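Local coordinates for acyl-CoA synthetase (AMP-forming)/AMP-acid ligase II-like protein (Dyadobacter fermentans, PDB 4GS5), which probably activates a carboxylic acid with ATP and joins it to coenzyme A, as acyl-CoA synthetases of the AMP-binding (ANL) family do, at residues Ala81-Asn86 with Trp104-Thr109; Val127-Met132 with Asp148-Val153; Ala281-Trp286 with Asp341-Arg346. All blocks are in the same frame, centred on the assembly; numbering follows the deposited sequence. Where two conformers were deposited one is given.

Interaction 1. Residues Ala81-Asn86 with Trp104-Thr109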
loop_
_atom_site.group_PDB
_atom_site.type_symbol
_atom_site.label_atom_id
_atom_site.label_comp_id
_atom_site.label_asym_id
_atom_site.label_seq_id
_atom_site.Cartn_x
_atom_site.Cartn_y
_atom_site.Cartn_z
ATOM N N ALA A 81 12.730 3.756 20.578
ATOM C CA ALA A 81 11.645 3.780 19.620
ATOM C C ALA A 81 10.513 4.663 20.128
ATOM O O ALA A 81 10.135 4.591 21.306
ATOM C CB ALA A 81 11.148 2.369 19.365
ATOM N N LEU A 82 9.980 5.501 19.245
ATOM C CA LEU A 82 8.816 6.321 19.578
ATOM C C LEU A 82 7.548 5.638 19.054
ATOM O O LEU A 82 7.455 5.306 17.873
ATOM C CB LEU A 82 8.947 7.722 18.965
ATOM C CG LEU A 82 7.717 8.642 19.052
ATOM C CD1 LEU A 82 7.522 9.156 20.473
ATOM C CD2 LEU A 82 7.886 9.808 18.110
ATOM N N VAL A 83 6.586 5.409 19.940
ATOM C CA VAL A 83 5.332 4.772 19.560
ATOM C C VAL A 83 4.232 5.830 19.450
ATOM O O VAL A 83 3.693 6.263 20.468
ATOM C CB VAL A 83 4.910 3.723 20.622
ATOM C CG1 VAL A 83 3.621 3.007 20.198
ATOM C CG2 VAL A 83 6.041 2.729 20.858
ATOM N N CYS A 84 3.913 6.244 18.224
ATOM C CA CYS A 84 2.946 7.320 17.983
ATOM C C CYS A 84 1.798 6.852 17.104
ATOM O O CYS A 84 1.025 7.663 16.600
ATOM C CB CYS A 84 3.622 8.528 17.328
ATOM S SG CYS A 84 4.504 8.133 15.761
ATOM N N LEU A 85 1.705 5.540 16.916
ATOM C CA LEU A 85 0.564 4.933 16.261
ATOM C C LEU A 85 -0.403 4.450 17.334
ATOM O O LEU A 85 0.011 4.062 18.428
ATOM C CB LEU A 85 1.033 3.772 15.400
ATOM C CG LEU A 85 1.921 4.245 14.250
ATOM C CD1 LEU A 85 2.634 3.084 13.607
ATOM C CD2 LEU A 85 1.056 5.001 13.259
ATOM N N ASN A 86 -1.688 4.487 17.016
ATOM C CA ASN A 86 -2.743 4.187 17.972
ATOM C C ASN A 86 -2.603 2.763 18.494
ATOM O O ASN A 86 -2.737 1.808 17.728
ATOM C CB ASN A 86 -4.112 4.395 17.312
ATOM C CG ASN A 86 -5.231 4.537 18.320
ATOM O OD1 ASN A 86 -5.331 3.754 19.260
ATOM N ND2 ASN A 86 -6.079 5.551 18.135
ATOM N N TRP A 104 13.705 -3.037 23.009
ATOM C CA TRP A 104 13.802 -1.610 22.753
ATOM C C TRP A 104 13.370 -0.849 23.989
ATOM O O TRP A 104 12.645 -1.379 24.821
ATOM C CB TRP A 104 12.881 -1.199 21.614
ATOM C CG TRP A 104 13.216 -1.744 20.261
ATOM C CD1 TRP A 104 14.322 -2.463 19.894
ATOM C CD2 TRP A 104 12.405 -1.620 19.089
ATOM N NE1 TRP A 104 14.247 -2.781 18.549
ATOM C CE2 TRP A 104 13.078 -2.276 18.036
ATOM C CE3 TRP A 104 11.174 -1.006 18.828
ATOM C CZ2 TRP A 104 12.561 -2.336 16.737
ATOM C CZ3 TRP A 104 10.656 -1.064 17.525
ATOM C CH2 TRP A 104 11.351 -1.734 16.505
ATOM N N GLU A 105 13.801 0.403 24.095
ATOM C CA GLU A 105 13.162 1.340 25.001
ATOM C C GLU A 105 11.977 1.950 24.253
ATOM O O GLU A 105 12.156 2.550 23.195
ATOM C CB GLU A 105 14.141 2.441 25.389
ATOM C CG GLU A 105 13.565 3.476 26.338
ATOM C CD GLU A 105 14.488 4.665 26.534
ATOM O OE1 GLU A 105 14.108 5.593 27.281
ATOM O OE2 GLU A 105 15.594 4.676 25.949
ATOM N N LEU A 106 10.769 1.795 24.787
ATOM C CA LEU A 106 9.582 2.326 24.121
ATOM C C LEU A 106 9.123 3.629 24.758
ATOM O O LEU A 106 8.906 3.698 25.977
ATOM C CB LEU A 106 8.433 1.308 24.135
ATOM C CG LEU A 106 8.710 -0.050 23.494
ATOM C CD1 LEU A 106 7.598 -1.030 23.793
ATOM C CD2 LEU A 106 8.880 0.120 21.993
ATOM N N THR A 107 8.979 4.661 23.935
ATOM C CA THR A 107 8.350 5.901 24.367
ATOM C C THR A 107 6.968 6.001 23.735
ATOM O O THR A 107 6.833 6.225 22.535
ATOM C CB THR A 107 9.174 7.129 23.966
ATOM O OG1 THR A 107 10.438 7.090 24.628
ATOM C CG2 THR A 107 8.440 8.420 24.340
ATOM N N VAL A 108 5.936 5.819 24.543
ATOM C CA VAL A 108 4.595 5.765 24.013
ATOM C C VAL A 108 3.932 7.119 24.175
ATOM O O VAL A 108 3.870 7.652 25.284
ATOM C CB VAL A 108 3.750 4.695 24.727
ATOM C CG1 VAL A 108 2.386 4.569 24.058
ATOM C CG2 VAL A 108 4.485 3.358 24.728
ATOM N N THR A 109 3.439 7.671 23.073
ATOM C CA THR A 109 2.741 8.951 23.113
ATOM C C THR A 109 1.320 8.793 22.577
ATOM O O THR A 109 1.024 7.821 21.883
ATOM C CB THR A 109 3.472 10.019 22.287
ATOM O OG1 THR A 109 2.879 11.298 22.536
ATOM C CG2 THR A 109 3.347 9.713 20.822
HETATM O O HOH W 1 0.739 5.580 20.873
#
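Ala-81 and Val-83 each use both N-H and C=O toward 104-109, making the ladder of a parallel beta pair. Ala-81 N donates to Glu-105 O at 2.9 Å, Thr-107 N to Ala-81 O, Val-83 N to Thr-107 O at 2.7 Å, and Thr-109 N to Val-83 O. All four are nearly straight at the hydrogen, and the short strand axes are twisted 27° against each other. On one face, Leu-106 CD2 packs against both Ala-81 CB and Val-83 CG2, 4.0 Å from the latter, and Val-108 CG2 lies against Val-83 CB. Ala-81 CB also meets the six-membered ring of Trp-104, 3.4 Å from CE3, a tight apolar contact. The other face carries Leu-82 CD1 beside Thr-107 CG2 at 4.0 Å. In Thr-109 (chi1 -170°) the methyl CG2 falls between the backbone N and the carbonyl carbon, which sets it 3.7 Å from Cys-84 CB. Past the ladder, a water lies between Leu-85 O and Thr-109 O. The Trp-104 ring is held in turn by a bond from NE1 to Leu-75 O. The pair belongs to a beta-alpha-beta unit: helix 90-102 links the strands, and its Met-95 packs on Ala-81, Val-83 and Trp-104, while strand 126-129 flanks 80-83 and strand 5-8 flanks 105-109.

Interaction 2. Residues Val127-Met132 with Asp148-Val153. With EDO (1,2-ethanediol), chain B.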
loop_
_atom_site.group_PDB
_atom_site.type_symbol
_atom_site.label_atom_id
_atom_site.label_comp_id
_atom_site.label_asym_id
_atom_site.label_seq_id
_atom_site.Cartn_x
_atom_site.Cartn_y
_atom_site.Cartn_z
ATOM N N VAL A 127 11.155 5.223 14.460
ATOM C CA VAL A 127 9.742 5.531 14.647
ATOM C C VAL A 127 8.943 5.006 13.473
ATOM O O VAL A 127 9.396 5.104 12.321
ATOM C CB VAL A 127 9.499 7.036 14.791
ATOM C CG1 VAL A 127 10.008 7.772 13.561
ATOM C CG2 VAL A 127 7.999 7.318 15.022
ATOM N N ALA A 128 7.761 4.448 13.748
ATOM C CA ALA A 128 6.854 4.085 12.654
ATOM C C ALA A 128 5.700 5.065 12.676
ATOM O O ALA A 128 5.195 5.403 13.741
ATOM C CB ALA A 128 6.356 2.655 12.799
HETATM N N MSE A 129 5.287 5.546 11.512
HETATM C CA MSE A 129 4.216 6.520 11.479
HETATM C C MSE A 129 3.521 6.507 10.134
HETATM O O MSE A 129 3.935 5.784 9.229
HETATM C CB MSE A 129 4.751 7.915 11.830
HETATM C CG MSE A 129 5.713 8.519 10.828
HETATM SE SE MSE A 129 6.399 10.277 11.439
HETATM C CE MSE A 129 7.113 9.759 13.155
ATOM N N VAL A 130 2.426 7.258 10.019
ATOM C CA VAL A 130 1.757 7.384 8.732
ATOM C C VAL A 130 2.314 8.619 8.047
ATOM O O VAL A 130 2.878 9.491 8.708
ATOM C CB VAL A 130 0.207 7.449 8.827
ATOM C CG1 VAL A 130 -0.343 6.144 9.413
ATOM C CG2 VAL A 130 -0.253 8.665 9.631
ATOM N N PRO A 131 2.198 8.675 6.715
ATOM C CA PRO A 131 2.808 9.750 5.926
ATOM C C PRO A 131 2.363 11.137 6.374
ATOM O O PRO A 131 3.184 12.056 6.410
ATOM C CB PRO A 131 2.292 9.472 4.504
ATOM C CG PRO A 131 2.142 7.973 4.475
ATOM C CD PRO A 131 1.634 7.613 5.864
HETATM N N MSE A 132 1.081 11.290 6.710
HETATM C CA MSE A 132 0.594 12.571 7.174
HETATM C C MSE A 132 1.300 13.032 8.450
HETATM O O MSE A 132 1.467 14.234 8.684
HETATM C CB MSE A 132 -0.910 12.516 7.421
HETATM C CG MSE A 132 -1.545 13.854 7.319
HETATM SE SE MSE A 132 -3.463 13.711 7.191
HETATM C CE MSE A 132 -3.675 13.454 5.270
ATOM N N ASP A 148 15.014 15.120 12.058
ATOM C CA ASP A 148 16.062 14.104 12.059
ATOM C C ASP A 148 16.213 13.380 13.418
ATOM O O ASP A 148 16.753 12.277 13.479
ATOM C CB ASP A 148 17.383 14.670 11.524
ATOM C CG ASP A 148 17.354 14.859 10.007
ATOM O OD1 ASP A 148 16.433 14.323 9.353
ATOM O OD2 ASP A 148 18.244 15.528 9.456
ATOM N N ARG A 149 15.689 13.976 14.486
ATOM C CA ARG A 149 15.688 13.327 15.793
ATOM C C ARG A 149 14.851 12.043 15.788
ATOM O O ARG A 149 14.857 11.276 16.754
ATOM C CB ARG A 149 15.192 14.289 16.871
ATOM C CG ARG A 149 16.290 15.098 17.570
ATOM C CD ARG A 149 17.020 16.042 16.628
ATOM N NE ARG A 149 17.565 17.202 17.338
ATOM C CZ ARG A 149 17.596 18.433 16.837
ATOM N NH1 ARG A 149 18.098 19.433 17.544
ATOM N NH2 ARG A 149 17.122 18.664 15.623
ATOM N N LEU A 150 14.112 11.813 14.706
ATOM C CA LEU A 150 13.384 10.551 14.546
ATOM C C LEU A 150 14.332 9.364 14.312
ATOM O O LEU A 150 13.946 8.210 14.537
ATOM C CB LEU A 150 12.370 10.639 13.409
ATOM C CG LEU A 150 11.226 11.648 13.582
ATOM C CD1 LEU A 150 10.403 11.755 12.298
ATOM C CD2 LEU A 150 10.334 11.275 14.756
ATOM N N GLY A 151 15.565 9.644 13.874
ATOM C CA GLY A 151 16.551 8.592 13.611
ATOM C C GLY A 151 16.348 7.872 12.281
ATOM O O GLY A 151 17.119 8.038 11.320
ATOM N N LYS A 152 15.315 7.043 12.217
ATOM C CA LYS A 152 14.988 6.355 10.971
ATOM C C LYS A 152 13.491 6.070 10.957
ATOM O O LYS A 152 12.928 5.675 11.979
ATOM C CB LYS A 152 15.880 5.113 10.780
ATOM C CG LYS A 152 15.225 3.771 10.743
ATOM C CD LYS A 152 16.162 2.666 10.160
ATOM C CE LYS A 152 17.625 2.872 10.472
ATOM N NZ LYS A 152 18.398 1.608 10.181
ATOM N N VAL A 153 12.841 6.342 9.830
ATOM C CA VAL A 153 11.380 6.357 9.786
ATOM C C VAL A 153 10.810 5.255 8.899
ATOM O O VAL A 153 11.219 5.094 7.732
ATOM C CB VAL A 153 10.871 7.707 9.249
ATOM C CG1 VAL A 153 9.351 7.699 9.145
ATOM C CG2 VAL A 153 11.342 8.849 10.131
HETATM C C1 EDO B . -2.036 9.675 3.808
HETATM O O1 EDO B . -1.522 11.001 3.632
HETATM C C2 EDO B . -1.208 8.894 4.830
HETATM O O2 EDO B . -1.308 9.448 6.150
#
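Val-127 and Met-129, the latter a selenomethionine, meet Leu-150 and Val-153 through side chains set by their first torsions. In Val-127, chi1 of 58° puts CG1 between the backbone N and the carbonyl carbon, and this methyl does most of the touching: it lies 3.7 Å from Leu-150 CD2, equally close to Leu-150 CB, and 3.8 Å from Val-153 CG2. Met-129 takes the same first torsion (chi1 66°), runs straight through chi2 and bends at chi3, which brings its terminal methyl back over the end of Leu-150. There CE reaches both branches of the leucine, 3.9 Å from Leu-150 CD1 and 3.9 Å from Leu-150 CD2, the two side chains crossing at about a right angle. Nearer the backbone, Met-129 CG passes Val-153 CG1 at 4.1 Å.

The backbones come together at the start of a parallel pairing, Val-127 opposite Val-153. Val-127 N donates to Lys-152 O at 3.1 Å. A CA-H...O contact of 3.5 Å runs from Val-153 CA to Val-127 O. Leu-154 extends the pairing through backbone bonds to Val-127 and Met-129. Before it, the 3-10 turn 148-150 closes with a bond from Gly-151 N to Asp-148 O, and Gly-151 takes a positive phi as the chain swings into strand 153-155. Helix 131-139 and the loop after it connect the two sides, and its Ile-137 packs against both Met-129 and Leu-150.

Across these segments a single backbone hydrogen bond accompanies an apolar cluster in which methyl and methylene groups do most of the touching. Cohesion between the side chains is therefore dispersive and hydrophobic, consistent with the burial of all four residues, while Lys-152 starts away from 127-132, and its NZ is hydrogen-bonded to Leu-73 O.

Interaction 3. Residues Ala281-Trp286 with Asp341-Arg346. With EDO (1,2-ethanediol), chain P.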
loop_
_atom_site.group_PDB
_atom_site.type_symbol
_atom_site.label_atom_id
_atom_site.label_comp_id
_atom_site.label_asym_id
_atom_site.label_seq_id
_atom_site.Cartn_x
_atom_site.Cartn_y
_atom_site.Cartn_z
ATOM N N ALA A 281 -21.606 6.393 -25.599
ATOM C CA ALA A 281 -20.773 5.798 -24.564
ATOM C C ALA A 281 -19.722 4.938 -25.260
ATOM O O ALA A 281 -19.905 4.542 -26.413
ATOM C CB ALA A 281 -21.617 4.969 -23.605
ATOM N N PHE A 282 -18.620 4.658 -24.574
ATOM C CA PHE A 282 -17.583 3.825 -25.155
ATOM C C PHE A 282 -16.729 3.243 -24.037
ATOM O O PHE A 282 -16.748 3.725 -22.904
ATOM C CB PHE A 282 -16.683 4.663 -26.068
ATOM C CG PHE A 282 -15.753 5.571 -25.302
ATOM C CD1 PHE A 282 -14.463 5.163 -24.987
ATOM C CD2 PHE A 282 -16.190 6.810 -24.845
ATOM C CE1 PHE A 282 -13.607 5.987 -24.252
ATOM C CE2 PHE A 282 -15.342 7.637 -24.103
ATOM C CZ PHE A 282 -14.046 7.220 -23.813
ATOM N N PHE A 283 -15.970 2.207 -24.364
ATOM C CA PHE A 283 -14.919 1.748 -23.466
ATOM C C PHE A 283 -13.852 1.033 -24.273
ATOM O O PHE A 283 -14.147 0.329 -25.251
ATOM C CB PHE A 283 -15.467 0.853 -22.330
ATOM C CG PHE A 283 -16.165 -0.400 -22.809
ATOM C CD1 PHE A 283 -15.455 -1.586 -22.989
ATOM C CD2 PHE A 283 -17.525 -0.390 -23.080
ATOM C CE1 PHE A 283 -16.086 -2.734 -23.422
ATOM C CE2 PHE A 283 -18.171 -1.542 -23.528
ATOM C CZ PHE A 283 -17.455 -2.720 -23.689
ATOM N N CYS A 284 -12.605 1.251 -23.886
ATOM C CA CYS A 284 -11.516 0.473 -24.440
ATOM C C CYS A 284 -11.569 -0.928 -23.862
ATOM O O CYS A 284 -11.975 -1.127 -22.718
ATOM C CB CYS A 284 -10.176 1.132 -24.127
ATOM S SG CYS A 284 -9.880 2.552 -25.177
ATOM N N TRP A 285 -11.161 -1.895 -24.670
ATOM C CA TRP A 285 -11.123 -3.275 -24.232
ATOM C C TRP A 285 -10.006 -3.974 -24.998
ATOM O O TRP A 285 -9.120 -3.317 -25.548
ATOM C CB TRP A 285 -12.471 -3.946 -24.493
ATOM C CG TRP A 285 -12.738 -5.154 -23.646
ATOM C CD1 TRP A 285 -12.986 -6.430 -24.085
ATOM C CD2 TRP A 285 -12.799 -5.202 -22.216
ATOM N NE1 TRP A 285 -13.190 -7.263 -23.013
ATOM C CE2 TRP A 285 -13.085 -6.535 -21.855
ATOM C CE3 TRP A 285 -12.660 -4.247 -21.207
ATOM C CZ2 TRP A 285 -13.226 -6.939 -20.520
ATOM C CZ3 TRP A 285 -12.795 -4.650 -19.879
ATOM C CH2 TRP A 285 -13.075 -5.984 -19.550
ATOM N N TRP A 286 -10.023 -5.301 -25.016
ATOM C CA TRP A 286 -8.943 -6.024 -25.682
ATOM C C TRP A 286 -9.421 -7.367 -26.175
ATOM O O TRP A 286 -10.476 -7.866 -25.764
ATOM C CB TRP A 286 -7.767 -6.229 -24.736
ATOM C CG TRP A 286 -8.137 -7.069 -23.573
ATOM C CD1 TRP A 286 -8.710 -6.640 -22.397
ATOM C CD2 TRP A 286 -7.992 -8.491 -23.455
ATOM N NE1 TRP A 286 -8.921 -7.710 -21.562
ATOM C CE2 TRP A 286 -8.493 -8.856 -22.183
ATOM C CE3 TRP A 286 -7.496 -9.492 -24.300
ATOM C CZ2 TRP A 286 -8.510 -10.180 -21.736
ATOM C CZ3 TRP A 286 -7.511 -10.804 -23.857
ATOM C CH2 TRP A 286 -8.018 -11.139 -22.581
ATOM N N ASP A 341 -26.535 -1.100 -12.767
ATOM C CA ASP A 341 -26.564 -0.215 -13.936
ATOM C C ASP A 341 -25.177 0.201 -14.423
ATOM O O ASP A 341 -24.989 1.290 -14.976
ATOM C CB ASP A 341 -27.434 1.023 -13.715
ATOM C CG ASP A 341 -27.919 1.623 -15.030
ATOM O OD1 ASP A 341 -28.077 0.849 -15.998
ATOM O OD2 ASP A 341 -28.145 2.851 -15.101
ATOM N N LYS A 342 -24.207 -0.677 -14.214
ATOM C CA LYS A 342 -22.870 -0.447 -14.716
ATOM C C LYS A 342 -22.683 -1.255 -15.997
ATOM O O LYS A 342 -23.273 -2.331 -16.157
ATOM C CB LYS A 342 -21.845 -0.841 -13.651
ATOM C CG LYS A 342 -22.121 -0.179 -12.304
ATOM C CD LYS A 342 -21.171 -0.656 -11.230
ATOM C CE LYS A 342 -21.517 -0.020 -9.879
ATOM N NZ LYS A 342 -20.553 -0.456 -8.817
ATOM N N ILE A 343 -21.891 -0.726 -16.919
ATOM C CA ILE A 343 -21.572 -1.461 -18.133
ATOM C C ILE A 343 -20.932 -2.789 -17.752
ATOM O O ILE A 343 -19.914 -2.818 -17.063
ATOM C CB ILE A 343 -20.595 -0.669 -19.033
ATOM C CG1 ILE A 343 -21.230 0.652 -19.468
ATOM C CG2 ILE A 343 -20.191 -1.489 -20.270
ATOM C CD1 ILE A 343 -20.237 1.647 -20.027
ATOM N N ASP A 344 -21.538 -3.890 -18.173
ATOM C CA ASP A 344 -20.848 -5.165 -18.101
ATOM C C ASP A 344 -19.999 -5.249 -19.359
ATOM O O ASP A 344 -20.495 -5.634 -20.421
ATOM C CB ASP A 344 -21.840 -6.320 -18.063
ATOM C CG ASP A 344 -21.180 -7.651 -17.721
ATOM O OD1 ASP A 344 -19.991 -7.846 -18.059
ATOM O OD2 ASP A 344 -21.856 -8.508 -17.121
ATOM N N LYS A 345 -18.729 -4.871 -19.248
ATOM C CA LYS A 345 -17.855 -4.816 -20.419
ATOM C C LYS A 345 -17.593 -6.194 -21.000
ATOM O O LYS A 345 -17.699 -6.392 -22.211
ATOM C CB LYS A 345 -16.548 -4.107 -20.085
ATOM C CG LYS A 345 -16.767 -2.658 -19.681
ATOM C CD LYS A 345 -15.471 -1.978 -19.293
ATOM C CE LYS A 345 -15.750 -0.594 -18.704
ATOM N NZ LYS A 345 -14.515 0.029 -18.174
ATOM N N ARG A 346 -17.260 -7.142 -20.131
ATOM C CA ARG A 346 -17.037 -8.525 -20.536
ATOM C C ARG A 346 -18.241 -9.122 -21.282
ATOM O O ARG A 346 -18.082 -9.727 -22.344
ATOM C CB ARG A 346 -16.671 -9.369 -19.313
ATOM C CG ARG A 346 -16.483 -10.849 -19.586
ATOM C CD ARG A 346 -15.495 -11.440 -18.595
ATOM N NE ARG A 346 -14.175 -10.836 -18.766
ATOM C CZ ARG A 346 -13.216 -11.344 -19.537
ATOM N NH1 ARG A 346 -12.046 -10.725 -19.650
ATOM N NH2 ARG A 346 -13.426 -12.479 -20.194
HETATM C C1 EDO P . -18.711 6.112 -20.376
HETATM O O1 EDO P . -18.428 6.250 -21.781
HETATM C C2 EDO P . -20.146 5.652 -20.161
HETATM O O2 EDO P . -20.993 6.706 -20.605
HETATM O O HOH W 2 -12.207 0.311 -20.478
#
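Edge strand 282-289 of the small three-stranded sheet receives the start of the final helix, 345-351, largely through the aliphatic chain of Lys-345 laid between Phe-283 and Trp-285. Lys-345 CG sits 3.7 Å from the centroid of the Phe-283 ring, close to the ring normal, and Lys-345 CB lies 4.0 Å from the centroid of the six-membered ring of Trp-285, so the lysine makes CH-pi contacts with a face of each. Extended beyond CG, its chain slides along Phe-283 until NZ meets a water, 3.3 Å away, that donates to Cys-284 O. Ile-343 CG2 adds an apolar contact, 3.8 Å from Phe-283 CE2. The helix begins here: Asp-344 is the N-cap residue, and its OD1 accepts from Ala-347 N. This small sheet, with helix 262-276 packed on Phe-282 and Cys-284, is consistent with the mobile C-terminal domain of ANL enzymes. Toward the far end of the contact, bending of the Arg-346 chain at chi3 carries NH1 to 4.1 Å from Trp-285 CZ2 and equally near Trp-286 CZ2, the guanidinium plane inclined 62° to the Trp-285 ring. Trp-286 CD1 lies over the face of Trp-285 opposite Lys-345.

The three contacts lie one after another along the chain, without overlap. Interactions 1 and 2 are neighbours, their centres about 11 Å apart, because strands 80-83 and 126-129 lie side by side as parallel neighbours. They touch directly where Cys-84 SG meets Val-127 CG2 at 3.7 Å, and together they span the order 105-109, 80-83, 126-129, 153-155. Interaction 3 stands on the opposite side of the chain's centre, with centres about 49 Å from interaction 1 and 44 Å from interaction 2, where helix 345-351 meets a separate three-stranded sheet. This separation fits the two-part architecture of ANL enzymes, in which a small C-terminal domain can reorient against the large N-terminal one.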